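Local coordinates for galactose mutarotase-like protein (Clostridium acetobutylicum, PDB 3OS7) that probably binds sugars and interconverts the alpha and beta anomers of an aldose, as aldose 1-epimerases (mutarotases) do, at residues 88-93 / 319-324; 81-86 / 309-314; 178-183 / 328-333; 142-145 / 149-152; 215-220 / 244-249. One frame throughout, in Å; residues are numbered along the deposited sequence. Where two conformers were deposited one is given.

Interactions 1 and 2 adjoin, centres about 10 Å apart; both use strand 82-90, and F88 packs on P310 and N311 between them. Interaction 3 has its centre about 12 Å from that of interaction 1, and strand 322-324 pairs with 178-189 by backbone hydrogen bonds. Interactions 3 and 4, centres about 15 Å apart, meet where H149 touches M178 and P179. Interaction 5 touches interaction 2 through R216, which forms salt bridges with D84 and D85, but its centre is about 29 Å from that of interaction 4. Along the chain interactions 1, 2 and 3 interleave, and 4 and 5 are nested within 1 and 2. Early and late residues thus meet in one beta-rich domain.

Interaction 1 (88-93 / 319-324); sequences FKLGDK and SGFKTL
The side chains of L90 and F321 each swing CG opposite their own backbone nitrogen (chi1 -177° and 179°), which carries them into the gap between the two segments, while T323 at chi1 64° tucks OG1 between its backbone N and carbonyl carbon and presents its methyl to L90. The leucine and threonine reach for each other tip to tip: L90 CD1 and CD2 both lie 3.9 Å from T323 CG2, so the single methyl meets the fork of the leucine. L90 CD1 also touches the phenylalanine, lying at the ring edge, close to its plane, 4.0 Å from F321 CE2. L90 CD1 and CD2, T323 CG2 and the edge of F321 form a small apolar patch. The T323 hydroxyl is used elsewhere, hydrogen-bonded to E177. R316 packs on all three residues, and P179 and Y95 also touch L90. F321 itself is set by the preceding bend: its backbone N donates to S319 OG over 3.1 Å, an ST turn at the end of helix 316-319. The backbone of L90 is held by the turn that follows it: L90 N donates to K93 O at 2.9 Å and K93 N to L90 O at 3.0 Å. These paired bonds close a two-residue beta hairpin with a type II' turn, whose first strand packs here against the short strand 322-324.

Interaction 2 (81-86 / 309-314); sequences NRIDDG and SPNVKL. With EDO (1,2-ethanediol), chain G.
This is a mixed contact of an isoleucine, a proline ring and an asparagine amide, where I83 and D84 on strand 82-90 meet P310 and N311 in the loop between strand 297-303 and helix 316-319. The two branches of I83 divide the work. Its longer arm ends on the proline, with I83 CD1 4.0 Å from P310 CD and 4.1 Å from P310 CG; the I83 and P310 side chains cross at about a right angle. The other branch meets the amide: I83 CG2 lies 3.8 Å from N311 ND2, and the same nitrogen is 4.1 Å from D84 CB. Both branches follow from chi1 -52°, which sets CG1 beside the backbone N and CG2 beside the carbonyl carbon. F88 packs on I83, P310 and N311 and joins the three.

At the start of the strand N81 OD1 accepts from both R82 N (2.8 Å) and R82 NH1 (2.9 Å), tying the arginine back on its neighbour, while R82 NH2 forms a salt bridge with E101. A type II turn from I83 to G86 interrupts the strand, with G86 N donating to I83 O. Beyond the contact, K313 N donates to O2 of a 1,2-ethanediol, probably from the crystallisation liquor.

The polar groups do their bonding elsewhere: N311 ND2 donates to T87 O and N308 OD1, and D84 pairs with R216. The amide therefore approaches I83 and D84 with its hydrogens already engaged, and what it offers these two neighbours across the gap is van der Waals contact.

Interaction 3 (178-183 / 328-333); sequences MPLSVG and ESWSGV
The indole of W330 meets V182 coming from the opposite direction, while L180 crosses it at about a right angle. All three side chains point into the gap between their strands. V182 lies over one face of the indole: its CG2 stands 4.2 Å above the ring plane, displaced toward the rim. The other methyl, V182 CG1, reaches the far end of the benzo ring, 4.0 Å from W330 CZ3. The opposite face is met by the backbone of the tryptophan's own strand, with G332 N 3.5 Å above the plane and likewise near the rim.

Strands 178-189 and 329-340 are not hydrogen-bonded partners. The former pairs with 297-303 and 322-324, the latter with 163-172 and 273-279, and the CA atoms of L180 and W330 are 8.6 Å apart. The contact is side chain against side chain, consistent with the interior of the large beta-sandwich of the galactose mutarotase family.

L180 works at the base of the tryptophan. A chi1 of 178° points its CG away from the backbone N and extends CD2 to within 3.4 Å of W330 CB, a tight approach, and to 3.7 Å from W330 CG. Against the ring that methyl is oblique, lying toward the pyrrole end as V182 holds the benzo end. V170 and L324 pack round L180, and T304 touches W330.

Interaction 4 (142-145 / 149-152); sequences EAYK and HEFQ. With EDO (1,2-ethanediol), chain H.
Y144 lies against the backbone of H149 and E150. From CB, chi1 -170° turns CG trans to the backbone N and brings the ring across to 149-152. One side of the ring then does most of the touching: Y144 CD1 is 4.1 Å from H149 N, and CE1, the closest atom, is 3.5 Å from the same nitrogen. CE1 also lies 3.7 Å from E150 N and 3.9 Å from E150 CG, and CZ is 4.1 Å from H149 N. E150 N sits at the ring edge, in its plane, whereas H149 N approaches obliquely. F137 also touches the Y144 side chain.

At the tip, Y144 OH is 2.9 Å from a water, itself in the plane of the ring, which accepts from E150 N at 3.0 Å. The phenol oxygen has a further, weak link to K139 NZ. Around this, E150 OE2 accepts from K139 N, and the H149 ring is held by S174 through ND1 and by Y95 through NE2. Beside the tyrosine, K145 NZ donates to E142 O. Further along strand 151-160, Q152 OE1 accepts from a 1,2-ethanediol, probably a crystallisation additive, which also bonds S169.

The loop linking strands 128-137 and 151-160 thus lies back on its own exit, joined there by ring contacts and a water bridge: E150 N, too far from the phenol for a direct bond, is satisfied by the shared water.

Interaction 5 (215-220 / 244-249); sequences SRNLPT and PIESLF
N217 and E246 form the polar half of a contact between strand 246-256, part of the large antiparallel beta structure of the mutarotase-type fold, and the loop that leads into the short strand 219-220.

The polar part is water-mediated. E246 runs fully extended from its first torsion on (chi1 -175°) and brings its carboxylate across N217 at about a right angle, the amide and carboxylate planes 61° apart. N217 ND2 and E246 OE2 come only to 3.5 Å, with no hydrogen bond between them. A water instead accepts from N217 ND2 at 3.2 Å and donates to E246 OE1 at 2.6 Å, so one carboxylate oxygen takes the bridge while the other lies beside the amide. A bound L(+)-tartaric acid molecule, probably from the crystallisation liquor, lies about 5 Å from the E246 side chain.

The apolar part lies deeper, where P219 CG stands 4.3 Å from L248 CD2 in a light touch. I307 packs on the proline, and the leucine also touches W211, Q213 and V287.

The loop is itself braced: D214 OD1 accepts from the backbone N of both R216 and L218, and L218 CD1 sits 3.7 Å above the centre of the R216 guanidinium plane.

Interaction 1 (88-93 / 319-324)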
# COMPACT_ATOMS: atom_id res chain seq x y z
N PHE A 88 -15.92 -16.61 1.29
CA PHE A 88 -16.98 -15.65 1.66
C PHE A 88 -18.10 -15.82 0.65
O PHE A 88 -17.91 -16.44 -0.38
CB PHE A 88 -16.50 -14.19 1.70
CG PHE A 88 -16.07 -13.62 0.36
CD1 PHE A 88 -14.77 -13.73 -0.08
CD2 PHE A 88 -16.98 -12.96 -0.47
CE1 PHE A 88 -14.37 -13.18 -1.28
CE2 PHE A 88 -16.59 -12.42 -1.68
CZ PHE A 88 -15.28 -12.55 -2.09
N LYS A 89 -19.25 -15.26 0.97
CA LYS A 89 -20.39 -15.24 0.07
C LYS A 89 -20.74 -13.82 -0.38
O LYS A 89 -20.57 -12.84 0.37
CB LYS A 89 -21.61 -15.87 0.76
CG LYS A 89 -21.39 -17.33 1.05
CD LYS A 89 -22.60 -18.05 1.49
CE LYS A 89 -23.48 -18.40 0.31
NZ LYS A 89 -24.72 -18.94 0.86
N LEU A 90 -21.25 -13.73 -1.60
CA LEU A 90 -21.89 -12.50 -2.07
C LEU A 90 -23.23 -12.93 -2.64
O LEU A 90 -23.30 -13.64 -3.64
CB LEU A 90 -21.02 -11.76 -3.09
CG LEU A 90 -21.57 -10.43 -3.59
CD1 LEU A 90 -21.62 -9.42 -2.42
CD2 LEU A 90 -20.78 -9.87 -4.77
N GLY A 91 -24.31 -12.55 -1.96
CA GLY A 91 -25.61 -13.06 -2.31
C GLY A 91 -25.59 -14.58 -2.20
O GLY A 91 -25.09 -15.14 -1.22
N ASP A 92 -26.05 -15.26 -3.23
CA ASP A 92 -26.06 -16.72 -3.16
C ASP A 92 -24.82 -17.34 -3.78
O ASP A 92 -24.79 -18.56 -3.93
CB ASP A 92 -27.33 -17.27 -3.81
CG ASP A 92 -27.46 -16.85 -5.27
OD1 ASP A 92 -26.44 -16.50 -5.90
OD2 ASP A 92 -28.60 -16.89 -5.79
N LYS A 93 -23.80 -16.53 -4.09
CA LYS A 93 -22.54 -17.03 -4.66
C LYS A 93 -21.48 -17.24 -3.59
O LYS A 93 -21.31 -16.39 -2.73
CB LYS A 93 -21.99 -16.05 -5.70
CG LYS A 93 -22.92 -15.78 -6.84
N SER A 319 -17.89 -1.37 7.52
CA SER A 319 -16.85 -2.32 7.11
C SER A 319 -16.04 -1.79 5.93
O SER A 319 -14.87 -2.09 5.83
CB SER A 319 -17.44 -3.68 6.76
OG SER A 319 -18.03 -3.69 5.48
N GLY A 320 -16.68 -1.04 5.04
CA GLY A 320 -16.07 -0.56 3.81
C GLY A 320 -16.08 -1.54 2.65
O GLY A 320 -15.54 -1.24 1.56
N PHE A 321 -16.66 -2.74 2.85
CA PHE A 321 -16.77 -3.71 1.79
C PHE A 321 -17.63 -3.09 0.70
O PHE A 321 -18.63 -2.45 0.99
CB PHE A 321 -17.41 -4.98 2.31
CG PHE A 321 -17.59 -6.02 1.27
CD1 PHE A 321 -16.50 -6.58 0.66
CD2 PHE A 321 -18.86 -6.42 0.87
CE1 PHE A 321 -16.66 -7.56 -0.34
CE2 PHE A 321 -19.02 -7.40 -0.10
CZ PHE A 321 -17.91 -7.97 -0.69
N LYS A 322 -17.21 -3.28 -0.54
CA LYS A 322 -17.86 -2.70 -1.70
C LYS A 322 -17.96 -3.77 -2.78
O LYS A 322 -17.28 -4.80 -2.76
CB LYS A 322 -17.06 -1.49 -2.24
CG LYS A 322 -17.00 -0.29 -1.32
CD LYS A 322 -16.30 0.92 -1.94
CE LYS A 322 -17.30 1.94 -2.44
NZ LYS A 322 -18.28 1.37 -3.39
N THR A 323 -18.83 -3.52 -3.74
CA THR A 323 -18.83 -4.32 -4.93
C THR A 323 -18.86 -3.37 -6.11
O THR A 323 -19.27 -2.20 -5.97
CB THR A 323 -20.03 -5.25 -4.97
OG1 THR A 323 -21.21 -4.47 -5.02
CG2 THR A 323 -20.06 -6.13 -3.73
N LEU A 324 -18.39 -3.84 -7.26
CA LEU A 324 -18.48 -3.10 -8.49
C LEU A 324 -19.49 -3.77 -9.44
O LEU A 324 -19.44 -4.97 -9.67
CB LEU A 324 -17.13 -3.03 -9.18
CG LEU A 324 -16.04 -2.18 -8.52
CD1 LEU A 324 -14.77 -2.27 -9.35
CD2 LEU A 324 -16.54 -0.75 -8.41

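Interaction 2 (81-86 / 309-314)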
# COMPACT_ATOMS: atom_id res chain seq x y z
N ASN A 81 -4.86 -8.09 3.24
CA ASN A 81 -4.96 -8.87 4.45
C ASN A 81 -5.89 -10.08 4.28
O ASN A 81 -6.11 -10.55 3.13
CB ASN A 81 -5.36 -7.95 5.61
CG ASN A 81 -4.72 -8.37 6.92
OD1 ASN A 81 -5.11 -9.36 7.52
ND2 ASN A 81 -3.71 -7.63 7.34
N ARG A 82 -6.45 -10.57 5.38
CA ARG A 82 -7.04 -11.90 5.47
C ARG A 82 -8.53 -12.07 5.11
O ARG A 82 -9.36 -11.20 5.38
CB ARG A 82 -6.80 -12.46 6.87
CG ARG A 82 -5.35 -12.64 7.19
CD ARG A 82 -5.15 -12.65 8.69
NE ARG A 82 -3.76 -12.94 8.98
CZ ARG A 82 -2.81 -12.04 9.13
NH1 ARG A 82 -3.07 -10.75 9.05
NH2 ARG A 82 -1.58 -12.46 9.37
N ILE A 83 -8.84 -13.19 4.45
CA ILE A 83 -10.20 -13.69 4.33
C ILE A 83 -10.26 -15.01 5.08
O ILE A 83 -9.54 -15.97 4.73
CB ILE A 83 -10.64 -13.93 2.86
CG1 ILE A 83 -10.40 -12.71 1.96
CG2 ILE A 83 -12.11 -14.45 2.78
CD1 ILE A 83 -11.06 -11.44 2.40
N ASP A 84 -11.12 -15.04 6.10
CA ASP A 84 -11.33 -16.22 6.95
C ASP A 84 -11.60 -17.51 6.17
O ASP A 84 -12.55 -17.59 5.38
CB ASP A 84 -12.48 -15.89 7.94
CG ASP A 84 -12.77 -16.98 8.95
OD1 ASP A 84 -12.14 -18.06 8.90
OD2 ASP A 84 -13.65 -16.73 9.83
N ASP A 85 -10.73 -18.52 6.35
CA ASP A 85 -10.87 -19.82 5.66
C ASP A 85 -10.84 -19.71 4.13
O ASP A 85 -11.22 -20.65 3.43
CB ASP A 85 -12.16 -20.57 6.11
CG ASP A 85 -12.12 -21.03 7.54
OD1 ASP A 85 -11.03 -21.11 8.14
OD2 ASP A 85 -13.22 -21.30 8.10
N GLY A 86 -10.37 -18.58 3.62
CA GLY A 86 -10.34 -18.32 2.20
C GLY A 86 -11.69 -18.30 1.51
O GLY A 86 -11.77 -18.58 0.30
N SER A 309 -13.40 -8.13 5.49
CA SER A 309 -14.63 -7.33 5.32
C SER A 309 -15.83 -8.09 4.71
O SER A 309 -16.95 -7.84 5.12
CB SER A 309 -14.37 -6.06 4.49
OG SER A 309 -14.08 -6.33 3.13
N PRO A 310 -15.62 -9.01 3.76
CA PRO A 310 -16.78 -9.71 3.23
C PRO A 310 -17.52 -10.58 4.25
O PRO A 310 -18.67 -10.94 4.02
CB PRO A 310 -16.18 -10.60 2.13
CG PRO A 310 -14.90 -9.99 1.82
CD PRO A 310 -14.40 -9.44 3.07
N ASN A 311 -16.87 -10.92 5.37
CA ASN A 311 -17.46 -11.82 6.36
C ASN A 311 -17.89 -11.19 7.69
O ASN A 311 -18.43 -11.90 8.52
CB ASN A 311 -16.45 -12.94 6.67
CG ASN A 311 -16.32 -13.95 5.54
OD1 ASN A 311 -17.34 -14.43 4.99
ND2 ASN A 311 -15.08 -14.33 5.22
N VAL A 312 -17.62 -9.91 7.92
CA VAL A 312 -17.87 -9.31 9.23
C VAL A 312 -19.38 -8.98 9.36
O VAL A 312 -20.07 -8.78 8.37
CB VAL A 312 -17.03 -8.03 9.50
CG1 VAL A 312 -15.52 -8.35 9.56
CG2 VAL A 312 -17.30 -6.94 8.43
N LYS A 313 -19.87 -8.97 10.59
CA LYS A 313 -21.30 -8.70 10.87
C LYS A 313 -21.43 -7.26 11.20
O LYS A 313 -21.77 -6.89 12.33
CB LYS A 313 -21.79 -9.56 12.02
CG LYS A 313 -21.73 -11.00 11.73
CD LYS A 313 -22.26 -11.81 12.87
CE LYS A 313 -22.21 -13.23 12.51
NZ LYS A 313 -22.69 -14.07 13.59
N LEU A 314 -21.11 -6.44 10.22
CA LEU A 314 -21.18 -5.01 10.29
C LEU A 314 -21.80 -4.53 9.00
O LEU A 314 -21.65 -5.18 7.96
CB LEU A 314 -19.80 -4.40 10.37
CG LEU A 314 -18.92 -4.75 11.58
CD1 LEU A 314 -17.50 -4.30 11.33
CD2 LEU A 314 -19.49 -4.11 12.85
C1 EDO G . -17.32 -11.02 13.48
O1 EDO G . -18.07 -12.14 13.94
C2 EDO G . -18.41 -10.02 13.18
O2 EDO G . -17.89 -8.77 12.78

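Interaction 3 (178-183 / 328-333)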
# COMPACT_ATOMS: atom_id res chain seq x y z
N MSE A 178 -18.86 -7.61 -8.78
CA MSE A 178 -17.53 -8.04 -8.38
C MSE A 178 -17.20 -7.53 -6.96
O MSE A 178 -17.22 -6.34 -6.71
CB MSE A 178 -16.48 -7.50 -9.33
CG MSE A 178 -15.11 -8.11 -9.13
SE MSE A 178 -13.75 -7.25 -10.16
CE MSE A 178 -13.17 -5.88 -8.95
N PRO A 179 -16.87 -8.45 -6.05
CA PRO A 179 -16.39 -8.02 -4.72
C PRO A 179 -15.15 -7.16 -4.83
O PRO A 179 -14.29 -7.43 -5.67
CB PRO A 179 -16.00 -9.35 -4.05
CG PRO A 179 -16.80 -10.39 -4.81
CD PRO A 179 -16.91 -9.91 -6.19
N LEU A 180 -15.02 -6.17 -3.95
CA LEU A 180 -13.90 -5.25 -4.05
C LEU A 180 -13.39 -4.85 -2.66
O LEU A 180 -14.14 -4.34 -1.82
CB LEU A 180 -14.35 -3.97 -4.75
CG LEU A 180 -13.30 -2.86 -4.90
CD1 LEU A 180 -12.29 -3.21 -5.96
CD2 LEU A 180 -14.02 -1.58 -5.24
N SER A 181 -12.10 -5.07 -2.47
CA SER A 181 -11.37 -4.53 -1.32
C SER A 181 -9.92 -4.42 -1.79
O SER A 181 -9.39 -5.35 -2.38
CB SER A 181 -11.52 -5.46 -0.15
OG SER A 181 -10.80 -5.02 0.97
N VAL A 182 -9.34 -3.26 -1.59
CA VAL A 182 -8.03 -2.92 -2.12
C VAL A 182 -7.20 -2.32 -0.99
O VAL A 182 -7.72 -1.62 -0.13
CB VAL A 182 -8.14 -1.86 -3.24
CG1 VAL A 182 -6.73 -1.48 -3.81
CG2 VAL A 182 -9.04 -2.34 -4.35
N GLY A 183 -5.89 -2.49 -1.06
CA GLY A 183 -5.00 -1.81 -0.16
C GLY A 183 -3.56 -1.91 -0.63
O GLY A 183 -3.30 -2.35 -1.76
N GLU A 328 -18.27 -0.85 -13.88
CA GLU A 328 -18.03 0.17 -12.86
C GLU A 328 -16.58 0.12 -12.41
O GLU A 328 -15.94 -0.95 -12.41
CB GLU A 328 -18.94 -0.05 -11.66
CG GLU A 328 -19.00 1.13 -10.73
CD GLU A 328 -19.87 0.90 -9.50
OE1 GLU A 328 -20.38 -0.22 -9.29
OE2 GLU A 328 -20.04 1.87 -8.74
N SER A 329 -16.07 1.28 -12.00
CA SER A 329 -14.72 1.36 -11.48
C SER A 329 -14.64 1.93 -10.08
O SER A 329 -15.57 2.59 -9.61
CB SER A 329 -13.82 2.18 -12.43
OG SER A 329 -14.12 3.56 -12.37
N TRP A 330 -13.52 1.66 -9.43
CA TRP A 330 -13.13 2.24 -8.14
C TRP A 330 -11.77 2.90 -8.37
O TRP A 330 -10.94 2.37 -9.12
CB TRP A 330 -13.00 1.14 -7.06
CG TRP A 330 -12.35 1.65 -5.75
CD1 TRP A 330 -13.00 2.10 -4.64
CD2 TRP A 330 -10.95 1.74 -5.45
NE1 TRP A 330 -12.10 2.47 -3.68
CE2 TRP A 330 -10.83 2.26 -4.16
CE3 TRP A 330 -9.80 1.41 -6.15
CZ2 TRP A 330 -9.60 2.49 -3.56
CZ3 TRP A 330 -8.58 1.63 -5.56
CH2 TRP A 330 -8.49 2.18 -4.29
N SER A 331 -11.54 4.05 -7.75
CA SER A 331 -10.24 4.71 -7.79
C SER A 331 -9.90 5.33 -6.42
O SER A 331 -10.78 5.88 -5.75
CB SER A 331 -10.20 5.79 -8.87
OG SER A 331 -8.96 6.48 -8.87
N GLY A 332 -8.64 5.24 -6.02
CA GLY A 332 -8.18 5.91 -4.82
C GLY A 332 -6.85 6.57 -5.10
O GLY A 332 -6.12 6.13 -6.00
N VAL A 333 -6.54 7.62 -4.35
CA VAL A 333 -5.30 8.35 -4.53
C VAL A 333 -4.51 8.45 -3.23
O VAL A 333 -5.07 8.78 -2.17
CB VAL A 333 -5.60 9.78 -4.99
CG1 VAL A 333 -4.33 10.58 -5.18
CG2 VAL A 333 -6.45 9.76 -6.25

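Interaction 4 (142-145 / 149-152)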
# COMPACT_ATOMS: atom_id res chain seq x y z
N GLU A 142 -4.91 -18.60 -14.66
CA GLU A 142 -5.08 -19.80 -13.85
C GLU A 142 -5.93 -19.56 -12.60
O GLU A 142 -6.52 -20.48 -12.05
CB GLU A 142 -3.71 -20.42 -13.48
CG GLU A 142 -2.84 -19.65 -12.50
CD GLU A 142 -1.71 -20.51 -11.95
OE1 GLU A 142 -1.20 -21.38 -12.69
OE2 GLU A 142 -1.35 -20.34 -10.77
N ALA A 143 -6.02 -18.30 -12.17
CA ALA A 143 -6.83 -17.96 -11.00
C ALA A 143 -8.29 -17.64 -11.34
O ALA A 143 -9.12 -17.52 -10.42
CB ALA A 143 -6.22 -16.80 -10.26
N TYR A 144 -8.61 -17.49 -12.62
CA TYR A 144 -9.99 -17.17 -13.03
C TYR A 144 -11.02 -18.16 -12.46
O TYR A 144 -12.09 -17.76 -11.97
CB TYR A 144 -10.10 -17.08 -14.55
CG TYR A 144 -11.43 -16.53 -15.02
CD1 TYR A 144 -11.67 -15.14 -15.03
CD2 TYR A 144 -12.45 -17.38 -15.44
CE1 TYR A 144 -12.91 -14.63 -15.43
CE2 TYR A 144 -13.67 -16.88 -15.86
CZ TYR A 144 -13.89 -15.50 -15.86
OH TYR A 144 -15.11 -15.02 -16.30
N LYS A 145 -10.68 -19.45 -12.45
CA LYS A 145 -11.61 -20.44 -11.89
C LYS A 145 -12.01 -20.20 -10.44
O LYS A 145 -13.12 -20.62 -10.01
CB LYS A 145 -11.05 -21.86 -12.03
CG LYS A 145 -9.76 -22.13 -11.30
CD LYS A 145 -9.28 -23.57 -11.58
CE LYS A 145 -7.76 -23.62 -11.83
NZ LYS A 145 -7.33 -23.01 -13.15
N HIS A 149 -14.21 -13.17 -12.52
CA HIS A 149 -14.53 -11.83 -12.98
C HIS A 149 -13.32 -11.28 -13.70
O HIS A 149 -12.28 -11.06 -13.07
CB HIS A 149 -14.83 -10.88 -11.82
CG HIS A 149 -15.97 -11.32 -10.94
ND1 HIS A 149 -17.28 -11.05 -11.24
CD2 HIS A 149 -15.97 -11.99 -9.77
CE1 HIS A 149 -18.05 -11.56 -10.29
NE2 HIS A 149 -17.28 -12.16 -9.40
N GLU A 150 -13.44 -11.03 -15.01
CA GLU A 150 -12.42 -10.28 -15.72
C GLU A 150 -12.32 -8.86 -15.14
O GLU A 150 -13.31 -8.27 -14.74
CB GLU A 150 -12.69 -10.24 -17.23
CG GLU A 150 -12.56 -11.63 -17.88
CD GLU A 150 -12.53 -11.62 -19.40
OE1 GLU A 150 -13.42 -11.02 -20.01
OE2 GLU A 150 -11.62 -12.25 -20.00
N PHE A 151 -11.11 -8.35 -15.05
CA PHE A 151 -10.90 -6.99 -14.56
C PHE A 151 -9.59 -6.41 -15.08
O PHE A 151 -8.73 -7.14 -15.56
CB PHE A 151 -10.99 -6.92 -13.01
CG PHE A 151 -9.88 -7.65 -12.27
CD1 PHE A 151 -8.65 -7.06 -12.09
CD2 PHE A 151 -10.11 -8.92 -11.71
CE1 PHE A 151 -7.64 -7.72 -11.41
CE2 PHE A 151 -9.12 -9.57 -11.03
CZ PHE A 151 -7.86 -8.95 -10.87
N GLN A 152 -9.45 -5.09 -14.99
CA GLN A 152 -8.18 -4.45 -15.23
C GLN A 152 -7.88 -3.55 -14.05
O GLN A 152 -8.66 -2.67 -13.70
CB GLN A 152 -8.18 -3.59 -16.49
CG GLN A 152 -6.81 -2.97 -16.82
CD GLN A 152 -6.87 -2.07 -18.03
OE1 GLN A 152 -7.40 -0.95 -17.97
NE2 GLN A 152 -6.32 -2.54 -19.14
C1 EDO H . -9.71 1.35 -14.22
O1 EDO H . -9.30 2.69 -14.45
C2 EDO H . -8.55 0.40 -14.52
O2 EDO H . -8.13 0.51 -15.90
O HOH W 1 -15.71 -12.24 -16.57

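Interaction 5 (215-220 / 244-249)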
# COMPACT_ATOMS: atom_id res chain seq x y z
N SER A 215 -6.99 -14.68 17.65
CA SER A 215 -5.72 -15.40 17.55
C SER A 215 -5.40 -15.83 16.11
O SER A 215 -4.27 -16.20 15.83
CB SER A 215 -5.74 -16.62 18.47
OG SER A 215 -6.72 -17.52 18.00
N ARG A 216 -6.39 -15.76 15.19
CA ARG A 216 -6.13 -15.97 13.76
C ARG A 216 -5.94 -14.67 12.99
O ARG A 216 -5.89 -14.64 11.76
CB ARG A 216 -7.27 -16.80 13.17
CG ARG A 216 -7.29 -18.22 13.68
CD ARG A 216 -8.50 -18.98 13.21
NE ARG A 216 -8.52 -19.06 11.76
CZ ARG A 216 -9.61 -19.10 11.00
NH1 ARG A 216 -10.83 -19.07 11.53
NH2 ARG A 216 -9.47 -19.18 9.69
N ASN A 217 -5.80 -13.57 13.72
CA ASN A 217 -5.66 -12.24 13.16
C ASN A 217 -6.86 -11.71 12.39
O ASN A 217 -6.72 -10.77 11.62
CB ASN A 217 -4.35 -12.09 12.37
CG ASN A 217 -3.12 -12.09 13.28
OD1 ASN A 217 -3.20 -11.73 14.44
ND2 ASN A 217 -1.99 -12.50 12.75
N LEU A 218 -8.04 -12.26 12.66
CA LEU A 218 -9.32 -11.81 12.12
C LEU A 218 -9.96 -10.85 13.13
O LEU A 218 -9.85 -11.06 14.33
CB LEU A 218 -10.25 -13.00 11.87
CG LEU A 218 -9.67 -14.05 10.92
CD1 LEU A 218 -10.46 -15.38 11.01
CD2 LEU A 218 -9.63 -13.51 9.54
N PRO A 219 -10.63 -9.79 12.64
CA PRO A 219 -11.27 -8.90 13.60
C PRO A 219 -12.36 -9.57 14.38
O PRO A 219 -13.12 -10.39 13.83
CB PRO A 219 -11.89 -7.80 12.73
CG PRO A 219 -11.28 -7.96 11.39
CD PRO A 219 -10.83 -9.36 11.25
N THR A 220 -12.47 -9.20 15.65
CA THR A 220 -13.60 -9.66 16.46
C THR A 220 -14.85 -8.90 16.14
O THR A 220 -15.96 -9.35 16.46
CB THR A 220 -13.33 -9.55 17.96
OG1 THR A 220 -13.29 -8.17 18.33
CG2 THR A 220 -12.03 -10.21 18.32
N PRO A 244 7.63 -4.72 18.98
CA PRO A 244 6.77 -5.21 17.90
C PRO A 244 5.41 -4.52 17.92
O PRO A 244 4.81 -4.30 18.98
CB PRO A 244 6.63 -6.70 18.21
CG PRO A 244 7.89 -7.04 18.94
CD PRO A 244 8.14 -5.83 19.81
N ILE A 245 4.94 -4.19 16.73
CA ILE A 245 3.66 -3.52 16.51
C ILE A 245 2.97 -4.26 15.40
O ILE A 245 3.58 -4.53 14.38
CB ILE A 245 3.85 -2.03 16.08
CG1 ILE A 245 4.39 -1.22 17.26
CG2 ILE A 245 2.48 -1.44 15.59
CD1 ILE A 245 4.92 0.19 16.92
N GLU A 246 1.70 -4.60 15.62
CA GLU A 246 0.84 -5.18 14.57
C GLU A 246 -0.58 -4.80 14.95
O GLU A 246 -1.16 -5.41 15.85
CB GLU A 246 1.00 -6.70 14.45
CG GLU A 246 0.21 -7.29 13.28
CD GLU A 246 0.36 -8.81 13.10
OE1 GLU A 246 1.25 -9.43 13.74
OE2 GLU A 246 -0.42 -9.38 12.30
N SER A 247 -1.11 -3.75 14.31
CA SER A 247 -2.38 -3.18 14.76
C SER A 247 -3.28 -2.79 13.60
O SER A 247 -2.82 -2.34 12.56
CB SER A 247 -2.10 -1.92 15.57
OG SER A 247 -1.38 -2.21 16.76
N LEU A 248 -4.59 -2.87 13.84
CA LEU A 248 -5.59 -2.46 12.86
C LEU A 248 -6.38 -1.25 13.38
O LEU A 248 -6.96 -1.33 14.48
CB LEU A 248 -6.54 -3.62 12.61
CG LEU A 248 -7.77 -3.36 11.76
CD1 LEU A 248 -7.41 -2.91 10.32
CD2 LEU A 248 -8.68 -4.60 11.77
N PHE A 249 -6.42 -0.18 12.59
CA PHE A 249 -7.21 1.01 12.93
C PHE A 249 -8.17 1.36 11.82
O PHE A 249 -7.88 1.11 10.65
CB PHE A 249 -6.27 2.20 13.13
CG PHE A 249 -5.33 2.04 14.30
CD1 PHE A 249 -5.77 2.25 15.62
CD2 PHE A 249 -4.03 1.66 14.09
CE1 PHE A 249 -4.90 2.10 16.69
CE2 PHE A 249 -3.16 1.52 15.14
CZ PHE A 249 -3.60 1.73 16.46
O HOH W 2 0.63 -11.85 14.54